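Local coordinates for toxin protein (Yersinia entomophaga, PDB 6AQK) that probably acts as an ADP-ribosyltransferase, the C-terminal toxin domain of the RHS2 protein, modifying its target by ADP-ribosylation, at residues 108-111 / 112-116; 117-120 / 121-125; 204-208 / 209-213. All blocks are in the same frame, centred on the assembly; numbering follows the deposited sequence.

Contact 1: residues 108-111 / 112-116; sequences PVIS and NSYSW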
ATOM      1  N   PRO A 108       1.324  -6.602 -10.552  1.00 28.69           N
ATOM      2  CA  PRO A 108       0.649  -7.849 -10.203  1.00 33.06           C
ATOM      3  C   PRO A 108       1.283  -8.565  -9.005  1.00 32.25           C
ATOM      4  O   PRO A 108       0.678  -9.455  -8.495  1.00 33.05           O
ATOM      5  CB  PRO A 108       0.759  -8.680 -11.498  1.00 33.87           C
ATOM      6  CG  PRO A 108       0.677  -7.637 -12.544  1.00 35.01           C
ATOM      7  CD  PRO A 108       1.514  -6.504 -12.022  1.00 34.05           C
ATOM      8  N   VAL A 109       2.469  -8.142  -8.555  1.00 31.66           N
ATOM      9  CA  VAL A 109       3.102  -8.729  -7.323  1.00 33.43           C
ATOM     10  C   VAL A 109       2.133  -8.765  -6.131  1.00 30.68           C
ATOM     11  O   VAL A 109       2.276  -9.628  -5.245  1.00 34.81           O
ATOM     12  CB  VAL A 109       4.353  -7.924  -6.860  1.00 36.23           C
ATOM     13  CG1 VAL A 109       4.956  -8.504  -5.582  1.00 43.72           C
ATOM     14  CG2 VAL A 109       5.419  -7.962  -7.916  1.00 47.28           C
ATOM     15  N   ILE A 110       1.215  -7.798  -6.028  1.00 32.17           N
ATOM     16  CA  ILE A 110       0.340  -7.732  -4.877  1.00 32.17           C
ATOM     17  C   ILE A 110      -0.698  -8.858  -4.807  1.00 33.78           C
ATOM     18  O   ILE A 110      -1.263  -9.098  -3.759  1.00 35.28           O
ATOM     19  CB  ILE A 110      -0.331  -6.304  -4.704  1.00 31.40           C
ATOM     20  CG1 ILE A 110      -1.377  -6.030  -5.770  1.00 31.25           C
ATOM     21  CG2 ILE A 110       0.740  -5.194  -4.558  1.00 31.95           C
ATOM     22  CD1 ILE A 110      -2.307  -4.911  -5.403  1.00 29.66           C
ATOM     23  N   SER A 111      -0.947  -9.550  -5.923  1.00 37.35           N
ATOM     24  CA  SER A 111      -1.781 -10.744  -5.897  1.00 40.51           C
ATOM     25  C   SER A 111      -1.209 -11.774  -4.897  1.00 46.59           C
ATOM     26  O   SER A 111      -1.949 -12.447  -4.206  1.00 41.05           O
ATOM     27  CB  SER A 111      -1.987 -11.286  -7.336  1.00 46.65           C
ATOM     28  OG  SER A 111      -0.738 -11.595  -7.926  1.00 55.16           O
ATOM     29  N   ASN A 112       0.103 -11.763  -4.701  1.00 44.62           N
ATOM     30  CA  ASN A 112       0.724 -12.648  -3.710  1.00 48.09           C
ATOM     31  C   ASN A 112       0.344 -12.283  -2.250  1.00 47.49           C
ATOM     32  O   ASN A 112       0.476 -13.101  -1.382  1.00 53.90           O
ATOM     33  CB  ASN A 112       2.284 -12.682  -3.930  1.00 55.88           C
ATOM     34  CG  ASN A 112       2.699 -13.008  -5.406  1.00 65.72           C
ATOM     35  OD1 ASN A 112       1.909 -13.577  -6.167  1.00 76.62           O
ATOM     36  ND2 ASN A 112       3.935 -12.620  -5.814  1.00 62.31           N
ATOM     37  N   SER A 113      -0.111 -11.055  -1.962  1.00 44.35           N
ATOM     38  CA  SER A 113      -0.507 -10.636  -0.632  1.00 43.52           C
ATOM     39  C   SER A 113      -1.991 -10.715  -0.392  1.00 40.24           C
ATOM     40  O   SER A 113      -2.398 -10.600   0.727  1.00 40.61           O
ATOM     41  CB  SER A 113      -0.140  -9.167  -0.353  1.00 49.90           C
ATOM     42  OG  SER A 113       1.227  -8.961  -0.387  1.00 48.96           O
ATOM     43  N   TYR A 114      -2.791 -10.794  -1.437  1.00 34.67           N
ATOM     44  CA  TYR A 114      -4.245 -10.682  -1.317  1.00 36.26           C
ATOM     45  C   TYR A 114      -4.860 -11.837  -2.097  1.00 36.40           C
ATOM     46  O   TYR A 114      -4.901 -11.828  -3.334  1.00 36.97           O
ATOM     47  CB  TYR A 114      -4.722  -9.354  -1.901  1.00 34.11           C
ATOM     48  CG  TYR A 114      -4.135  -8.114  -1.229  1.00 33.90           C
ATOM     49  CD1 TYR A 114      -4.402  -7.807   0.116  1.00 34.16           C
ATOM     50  CD2 TYR A 114      -3.380  -7.225  -1.959  1.00 33.38           C
ATOM     51  CE1 TYR A 114      -3.922  -6.659   0.677  1.00 37.35           C
ATOM     52  CE2 TYR A 114      -2.861  -6.086  -1.368  1.00 35.08           C
ATOM     53  CZ  TYR A 114      -3.118  -5.822  -0.042  1.00 32.69           C
ATOM     54  OH  TYR A 114      -2.581  -4.640   0.464  1.00 35.67           O
ATOM     55  N   SER A 115      -5.264 -12.868  -1.372  1.00 40.13           N
ATOM     56  CA  SER A 115      -5.736 -14.131  -2.027  1.00 38.92           C
ATOM     57  C   SER A 115      -7.027 -13.928  -2.842  1.00 33.85           C
ATOM     58  O   SER A 115      -7.254 -14.590  -3.872  1.00 32.87           O
ATOM     59  CB  SER A 115      -5.921 -15.236  -0.964  1.00 41.04           C
ATOM     60  OG  SER A 115      -6.915 -14.923  -0.032  1.00 37.44           O
ATOM     61  N   TRP A 116      -7.852 -13.002  -2.372  1.00 33.45           N
ATOM     62  CA  TRP A 116      -9.098 -12.588  -3.077  1.00 36.94           C
ATOM     63  C   TRP A 116      -8.803 -11.934  -4.416  1.00 37.38           C
ATOM     64  O   TRP A 116      -9.522 -12.168  -5.401  1.00 34.97           O
ATOM     65  CB  TRP A 116      -9.953 -11.679  -2.220  1.00 36.13           C
ATOM     66  CG  TRP A 116      -9.192 -10.571  -1.437  1.00 37.43           C
ATOM     67  CD1 TRP A 116      -8.647 -10.684  -0.186  1.00 40.05           C
ATOM     68  CD2 TRP A 116      -8.889  -9.228  -1.880  1.00 31.46           C
ATOM     69  NE1 TRP A 116      -8.029  -9.486   0.188  1.00 37.77           N
ATOM     70  CE2 TRP A 116      -8.182  -8.587  -0.849  1.00 35.87           C
ATOM     71  CE3 TRP A 116      -9.173  -8.497  -3.045  1.00 33.73           C
ATOM     72  CZ2 TRP A 116      -7.741  -7.283  -0.963  1.00 33.91           C
ATOM     73  CZ3 TRP A 116      -8.730  -7.234  -3.151  1.00 30.64           C
ATOM     74  CH2 TRP A 116      -8.037  -6.614  -2.122  1.00 33.22           C
TER
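Ile110 and Tyr114 meet in a local contact on the surface, where a 3-10 turn carries the chain out of strand 101-106 and into helix 115-124. Ile110 O is the hub, taking Ser113 N at 2.9 Å, and Tyr114 N adds a weak bond. Its neighbour Val109 O takes Asn112 N at 3.1 Å, so i to i+3 pairing runs through the turn. Ser111 ties the start of this turn twice, since Pro108 O receives both its backbone N (3.0 Å) and its OG at 2.6 Å; a chi1 of 59° folds the hydroxyl back over the main chain to reach that oxygen. Such short-spaced bonding is that of a 3-10 turn leading into an alpha helix, with Tyr114 at the N-cap position. The tyrosine ring passes Ile110 O obliquely, its CD2 3.4 Å from that atom, while Ile110 CB lies 4.2 Å from Tyr114 CE2. Over the centre of one ring face sits Ser113 CB. The buried ring continues onto Ile139 of strand 131-140 and onto Pro142 and Leu143.

Contact 2: residues 117-120 / 121-125; sequences LAEF and INESE
A chi1 of 179° swings the ring of Phe120 away from its backbone N to the carbonyl side, next to Ser124, whose own chi1 brings OG to both the Phe120 carbonyl oxygen and the ring face. Ser124 OG donates to Phe120 O at 2.9 Å from above the carbonyl plane, and it sits over the centre of the phenyl face, 3.4 Å from Phe120 CZ. Ser124 N supplies only a weak second bond to that oxygen, so the side chain reinforces the last turn. Upstream the bonding is straighter: Ile121 N reaches Leu117 O at 2.8 Å with an N-H...O angle of 171°. One turn apart, Leu117 CG and Ile121 CD1 make an apolar contact at 3.9 Å. On the exposed flank Glu123 OE2 lies 3.1 Å from Glu119 CG, and the bend at chi2 of Glu119 keeps its carboxylate beside that oxygen. Glu119 OE2 and Glu123 OE2 are 3.5 Å apart, the carboxylate planes inclined at 38°, a proximity that would probably raise the affinity of one for a proton. Phe120 packs onto Leu198 and Tyr200 of strand 192-200 and Tyr220 of strand 220-226. The whole is an amphipathic alpha helix laid on a beta sheet, with a serine bonded back to the i-4 carbonyl in its final turn.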
ATOM      1  N   LEU A 117      -7.697 -11.195  -4.468  1.00 32.45           N
ATOM      2  CA  LEU A 117      -7.284 -10.585  -5.701  1.00 34.83           C
ATOM      3  C   LEU A 117      -6.722 -11.621  -6.673  1.00 33.08           C
ATOM      4  O   LEU A 117      -7.127 -11.671  -7.854  1.00 32.02           O
ATOM      5  CB  LEU A 117      -6.278  -9.469  -5.416  1.00 33.58           C
ATOM      6  CG  LEU A 117      -5.747  -8.710  -6.623  1.00 34.08           C
ATOM      7  CD1 LEU A 117      -6.910  -8.015  -7.332  1.00 31.71           C
ATOM      8  CD2 LEU A 117      -4.631  -7.742  -6.175  1.00 31.52           C
ATOM      9  N   ALA A 118      -5.864 -12.493  -6.161  1.00 32.95           N
ATOM     10  CA  ALA A 118      -5.274 -13.586  -6.968  1.00 39.16           C
ATOM     11  C   ALA A 118      -6.392 -14.423  -7.654  1.00 38.56           C
ATOM     12  O   ALA A 118      -6.363 -14.699  -8.851  1.00 36.49           O
ATOM     13  CB  ALA A 118      -4.388 -14.485  -6.087  1.00 40.26           C
ATOM     14  N   GLU A 119      -7.385 -14.761  -6.867  1.00 38.31           N
ATOM     15  CA  GLU A 119      -8.556 -15.525  -7.340  1.00 42.54           C
ATOM     16  C   GLU A 119      -9.280 -14.831  -8.455  1.00 41.63           C
ATOM     17  O   GLU A 119      -9.568 -15.443  -9.524  1.00 37.51           O
ATOM     18  CB  GLU A 119      -9.506 -15.767  -6.168  1.00 43.19           C
ATOM     19  CG  GLU A 119     -10.835 -16.466  -6.489  1.00 57.98           C
ATOM     20  CD  GLU A 119     -10.703 -17.970  -6.582  1.00 70.81           C
ATOM     21  OE1 GLU A 119     -11.292 -18.682  -5.731  1.00 87.33           O
ATOM     22  OE2 GLU A 119      -9.981 -18.446  -7.482  1.00 79.51           O
ATOM     23  N   PHE A 120      -9.542 -13.540  -8.229  1.00 39.58           N
ATOM     24  CA  PHE A 120     -10.303 -12.755  -9.175  1.00 35.78           C
ATOM     25  C   PHE A 120      -9.503 -12.643 -10.438  1.00 35.24           C
ATOM     26  O   PHE A 120     -10.060 -12.802 -11.521  1.00 35.33           O
ATOM     27  CB  PHE A 120     -10.684 -11.391  -8.590  1.00 37.62           C
ATOM     28  CG  PHE A 120     -11.453 -10.532  -9.555  1.00 36.49           C
ATOM     29  CD1 PHE A 120     -12.832 -10.756  -9.724  1.00 36.53           C
ATOM     30  CD2 PHE A 120     -10.832  -9.503 -10.285  1.00 36.70           C
ATOM     31  CE1 PHE A 120     -13.577  -9.985 -10.644  1.00 39.54           C
ATOM     32  CE2 PHE A 120     -11.593  -8.699 -11.188  1.00 34.06           C
ATOM     33  CZ  PHE A 120     -12.970  -8.965 -11.352  1.00 33.90           C
ATOM     34  N   ILE A 121      -8.195 -12.374 -10.324  1.00 33.01           N
ATOM     35  CA  ILE A 121      -7.315 -12.301 -11.502  1.00 39.30           C
ATOM     36  C   ILE A 121      -7.312 -13.617 -12.269  1.00 41.37           C
ATOM     37  O   ILE A 121      -7.501 -13.626 -13.508  1.00 43.55           O
ATOM     38  CB  ILE A 121      -5.847 -11.948 -11.112  1.00 38.22           C
ATOM     39  CG1 ILE A 121      -5.814 -10.479 -10.637  1.00 43.08           C
ATOM     40  CG2 ILE A 121      -4.885 -12.181 -12.264  1.00 38.41           C
ATOM     41  CD1 ILE A 121      -4.476  -9.983 -10.073  1.00 39.01           C
ATOM     42  N   ASN A 122      -7.069 -14.702 -11.552  1.00 45.00           N
ATOM     43  CA  ASN A 122      -7.149 -16.050 -12.159  1.00 48.69           C
ATOM     44  C   ASN A 122      -8.456 -16.312 -12.889  1.00 46.62           C
ATOM     45  O   ASN A 122      -8.403 -16.835 -13.977  1.00 50.45           O
ATOM     46  CB  ASN A 122      -6.869 -17.173 -11.149  1.00 48.46           C
ATOM     47  CG  ASN A 122      -5.373 -17.228 -10.745  1.00 56.63           C
ATOM     48  OD1 ASN A 122      -4.475 -16.813 -11.500  1.00 58.90           O
ATOM     49  ND2 ASN A 122      -5.116 -17.697  -9.538  1.00 65.15           N
ATOM     50  N   GLU A 123      -9.598 -15.947 -12.320  1.00 45.16           N
ATOM     51  CA  GLU A 123     -10.877 -16.187 -13.000  1.00 49.82           C
ATOM     52  C   GLU A 123     -11.124 -15.254 -14.195  1.00 51.53           C
ATOM     53  O   GLU A 123     -11.910 -15.597 -15.087  1.00 48.03           O
ATOM     54  CB  GLU A 123     -12.043 -16.036 -12.047  1.00 48.57           C
ATOM     55  CG  GLU A 123     -12.028 -16.966 -10.828  1.00 59.34           C
ATOM     56  CD  GLU A 123     -12.998 -16.528  -9.729  1.00 66.35           C
ATOM     57  OE1 GLU A 123     -13.770 -15.568  -9.967  1.00 69.85           O
ATOM     58  OE2 GLU A 123     -13.000 -17.146  -8.621  1.00 70.91           O
ATOM     59  N   SER A 124     -10.493 -14.074 -14.203  1.00 44.35           N
ATOM     60  CA  SER A 124     -10.843 -12.986 -15.111  1.00 42.30           C
ATOM     61  C   SER A 124      -9.946 -12.842 -16.309  1.00 42.04           C
ATOM     62  O   SER A 124     -10.368 -12.379 -17.410  1.00 41.93           O
ATOM     63  CB  SER A 124     -10.752 -11.627 -14.336  1.00 44.37           C
ATOM     64  OG  SER A 124     -11.810 -11.483 -13.392  1.00 46.39           O
ATOM     65  N   GLU A 125      -8.663 -13.021 -16.038  1.00 42.68           N
ATOM     66  CA  GLU A 125      -7.585 -12.968 -17.039  1.00 47.03           C
ATOM     67  C   GLU A 125      -7.986 -13.387 -18.444  1.00 45.17           C
ATOM     68  O   GLU A 125      -8.483 -14.477 -18.598  1.00 46.08           O
ATOM     69  CB  GLU A 125      -6.555 -14.016 -16.619  1.00 54.26           C
ATOM     70  CG  GLU A 125      -5.251 -13.435 -16.283  1.00 61.39           C
ATOM     71  CD  GLU A 125      -4.368 -14.437 -15.613  1.00 58.14           C
ATOM     72  OE1 GLU A 125      -4.726 -15.643 -15.508  1.00 55.74           O
ATOM     73  OE2 GLU A 125      -3.311 -13.972 -15.173  1.00 73.62           O
TER

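Contact 3: residues 204-208 / 209-213; sequences GRSYM and DNPEQ. With PT (platinum (II) ion), chain G.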
ATOM      1  N   GLY A 204      -7.419  -2.427 -24.054  1.00 44.30           N
ATOM      2  CA  GLY A 204      -8.176  -1.335 -24.682  1.00 46.95           C
ATOM      3  C   GLY A 204      -9.300  -0.709 -23.888  1.00 49.16           C
ATOM      4  O   GLY A 204      -9.730   0.378 -24.246  1.00 55.23           O
ATOM      5  N   ARG A 205      -9.764  -1.337 -22.806  1.00 39.24           N
ATOM      6  CA  ARG A 205     -10.878  -0.815 -22.003  1.00 39.18           C
ATOM      7  C   ARG A 205     -10.310   0.035 -20.858  1.00 44.99           C
ATOM      8  O   ARG A 205      -9.168  -0.213 -20.426  1.00 38.05           O
ATOM      9  CB  ARG A 205     -11.706  -1.949 -21.426  1.00 41.37           C
ATOM     10  CG  ARG A 205     -12.366  -2.844 -22.479  1.00 48.83           C
ATOM     11  CD  ARG A 205     -13.344  -2.086 -23.389  1.00 45.80           C
ATOM     12  NE  ARG A 205     -14.403  -1.441 -22.641  1.00 41.17           N
ATOM     13  CZ  ARG A 205     -15.493  -2.015 -22.158  1.00 47.97           C
ATOM     14  NH1 ARG A 205     -15.735  -3.302 -22.352  1.00 49.43           N
ATOM     15  NH2 ARG A 205     -16.367  -1.271 -21.466  1.00 51.11           N
ATOM     16  N   SER A 206     -11.089   1.021 -20.412  1.00 39.74           N
ATOM     17  CA  SER A 206     -10.657   1.976 -19.362  1.00 42.37           C
ATOM     18  C   SER A 206     -11.657   2.004 -18.226  1.00 43.62           C
ATOM     19  O   SER A 206     -12.878   1.891 -18.431  1.00 39.89           O
ATOM     20  CB  SER A 206     -10.546   3.389 -19.916  1.00 46.87           C
ATOM     21  OG  SER A 206      -9.713   3.454 -21.054  1.00 42.83           O
ATOM     22  N   TYR A 207     -11.144   2.243 -17.021  1.00 39.64           N
ATOM     23  CA  TYR A 207     -12.012   2.425 -15.870  1.00 38.93           C
ATOM     24  C   TYR A 207     -13.053   3.533 -16.168  1.00 37.94           C
ATOM     25  O   TYR A 207     -12.703   4.586 -16.696  1.00 36.87           O
ATOM     26  CB  TYR A 207     -11.146   2.860 -14.675  1.00 36.66           C
ATOM     27  CG  TYR A 207     -11.902   2.999 -13.377  1.00 32.55           C
ATOM     28  CD1 TYR A 207     -12.854   2.086 -12.994  1.00 36.02           C
ATOM     29  CD2 TYR A 207     -11.617   4.051 -12.517  1.00 34.48           C
ATOM     30  CE1 TYR A 207     -13.494   2.169 -11.761  1.00 38.95           C
ATOM     31  CE2 TYR A 207     -12.294   4.166 -11.294  1.00 34.66           C
ATOM     32  CZ  TYR A 207     -13.218   3.234 -10.934  1.00 32.81           C
ATOM     33  OH  TYR A 207     -13.845   3.363  -9.736  1.00 33.03           O
ATOM     34  N   MET A 208     -14.320   3.238 -15.867  1.00 42.33           N
ATOM     35  CA  MET A 208     -15.420   4.147 -16.099  1.00 44.07           C
ATOM     36  C   MET A 208     -15.486   4.573 -17.586  1.00 47.23           C
ATOM     37  O   MET A 208     -15.987   5.645 -17.889  1.00 41.93           O
ATOM     38  CB  MET A 208     -15.279   5.408 -15.240  1.00 45.36           C
ATOM     39  CG  MET A 208     -15.201   5.154 -13.743  1.00 51.87           C
ATOM     40  SD  MET A 208     -16.382   6.182 -12.840  1.00 76.83           S
ATOM     41  CE  MET A 208     -17.960   5.337 -13.263  1.00 68.81           C
ATOM     42  N   ASP A 209     -14.882   3.800 -18.483  1.00 49.62           N
ATOM     43  CA  ASP A 209     -14.787   4.160 -19.902  1.00 51.21           C
ATOM     44  C   ASP A 209     -14.274   5.574 -20.111  1.00 51.97           C
ATOM     45  O   ASP A 209     -14.720   6.272 -21.004  1.00 57.46           O
ATOM     46  CB  ASP A 209     -16.155   3.927 -20.567  1.00 52.11           C
ATOM     47  CG  ASP A 209     -16.663   2.499 -20.381  1.00 58.48           C
ATOM     48  OD1 ASP A 209     -15.925   1.536 -20.703  1.00 63.91           O
ATOM     49  OD2 ASP A 209     -17.811   2.319 -19.933  1.00 59.55           O
ATOM     50  N   ASN A 210     -13.316   5.987 -19.286  1.00 43.09           N
ATOM     51  CA  ASN A 210     -12.714   7.286 -19.343  1.00 39.12           C
ATOM     52  C   ASN A 210     -11.212   7.142 -19.538  1.00 42.62           C
ATOM     53  O   ASN A 210     -10.408   7.271 -18.599  1.00 39.94           O
ATOM     54  CB  ASN A 210     -13.026   8.075 -18.069  1.00 40.35           C
ATOM     55  CG  ASN A 210     -12.566   9.537 -18.115  1.00 41.46           C
ATOM     56  OD1 ASN A 210     -11.728   9.974 -18.940  1.00 44.08           O
ATOM     57  ND2 ASN A 210     -13.099  10.322 -17.168  1.00 44.23           N
ATOM     58  N   PRO A 211     -10.807   6.954 -20.778  1.00 42.45           N
ATOM     59  CA  PRO A 211      -9.387   6.849 -21.105  1.00 42.03           C
ATOM     60  C   PRO A 211      -8.524   8.075 -20.794  1.00 42.70           C
ATOM     61  O   PRO A 211      -7.373   7.918 -20.444  1.00 41.69           O
ATOM     62  CB  PRO A 211      -9.394   6.548 -22.622  1.00 45.21           C
ATOM     63  CG  PRO A 211     -10.732   7.011 -23.105  1.00 42.08           C
ATOM     64  CD  PRO A 211     -11.671   6.743 -21.969  1.00 45.09           C
ATOM     65  N   GLU A 212      -9.069   9.276 -20.908  1.00 49.59           N
ATOM     66  CA  GLU A 212      -8.270  10.479 -20.764  1.00 46.52           C
ATOM     67  C   GLU A 212      -7.840  10.649 -19.297  1.00 50.16           C
ATOM     68  O   GLU A 212      -6.713  11.103 -19.027  1.00 44.86           O
ATOM     69  CB  GLU A 212      -9.059  11.699 -21.271  1.00 54.38           C
ATOM     70  N   GLN A 213      -8.718  10.244 -18.365  1.00 48.26           N
ATOM     71  CA  GLN A 213      -8.422  10.249 -16.903  1.00 43.66           C
ATOM     72  C   GLN A 213      -7.671   9.010 -16.362  1.00 38.98           C
ATOM     73  O   GLN A 213      -6.817   9.132 -15.482  1.00 40.95           O
ATOM     74  CB  GLN A 213      -9.765  10.389 -16.138  1.00 46.57           C
ATOM     75  CG  GLN A 213      -9.687  10.682 -14.634  1.00 51.67           C
ATOM     76  CD  GLN A 213      -8.916  11.951 -14.233  1.00 49.11           C
ATOM     77  OE1 GLN A 213      -8.415  12.701 -15.072  1.00 54.38           O
ATOM     78  NE2 GLN A 213      -8.840  12.201 -12.916  1.00 48.03           N
TER
HETATM   79 PT    PT G1006     -15.864   8.206 -13.048  0.92180.40          PT
HETATM   80  O   HOH W   1     -13.541   1.483 -21.688  1.00 43.13           O
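A tight turn closed by a salt bridge between Arg205 and Asp209 leads into the N-cap of helix 211-214. The two side chains run alongside each other, and Arg205 NH2 meets Asp209 OD1 at 2.9 Å, almost straight at 170°. Asp209 OD1 is met on its syn side, in a single-bond bridge at the guanidinium edge, the flat ends 14° apart. A water fills the corner, accepting from Arg205 NE and Ser206 N and donating to Asp209 OD1 at 2.6 Å; with two bonds on OD1, the carboxylate is held to the loop and probably stabilised as an anion. The turn itself is fastened by Asp209 N to Ser206 O (2.8 Å) and Asn210 N to Tyr207 O (3.0 Å). Asn210 then caps the helix, its OD1 accepting from Gln213 N at 3.1 Å. In Met208 a chi1 of -58° sets CG over the centre of the Tyr207 ring, and the bend at chi2 swings SD to a platinum ion at 2.1 Å. Ser206 OG, close to Pro211 CB, bonds to Gly215 O beyond the helix. Tyr207 reaches inward, its hydroxyl bonded to His164 of strand 161-167, its ring against Tyr214 of helix 211-214 and Ile221 and Lys223 of strand 220-226.

How the contacts relate
Contacts 1, 2 and 3 follow one another along the chain. Contacts 1 and 2, with centres about 10 Å apart, are successive parts of one element: the turn after strand 101-106 feeds helix 115-124, and they touch where Ile110 CG1 meets Leu117 CD2 at 3.7 Å and Ser111 CB meets Ile121 CD1. Contact 3 stands apart, its centre about 23 Å from that of contact 1 and 20 Å from that of contact 2, in the loop after strand 192-200. The five-stranded sheet relates all three: contacts 1 and 2 rest on strand 192-200, and contacts 2 and 3 both reach strand 220-226, so separate connecting segments are packed onto one core.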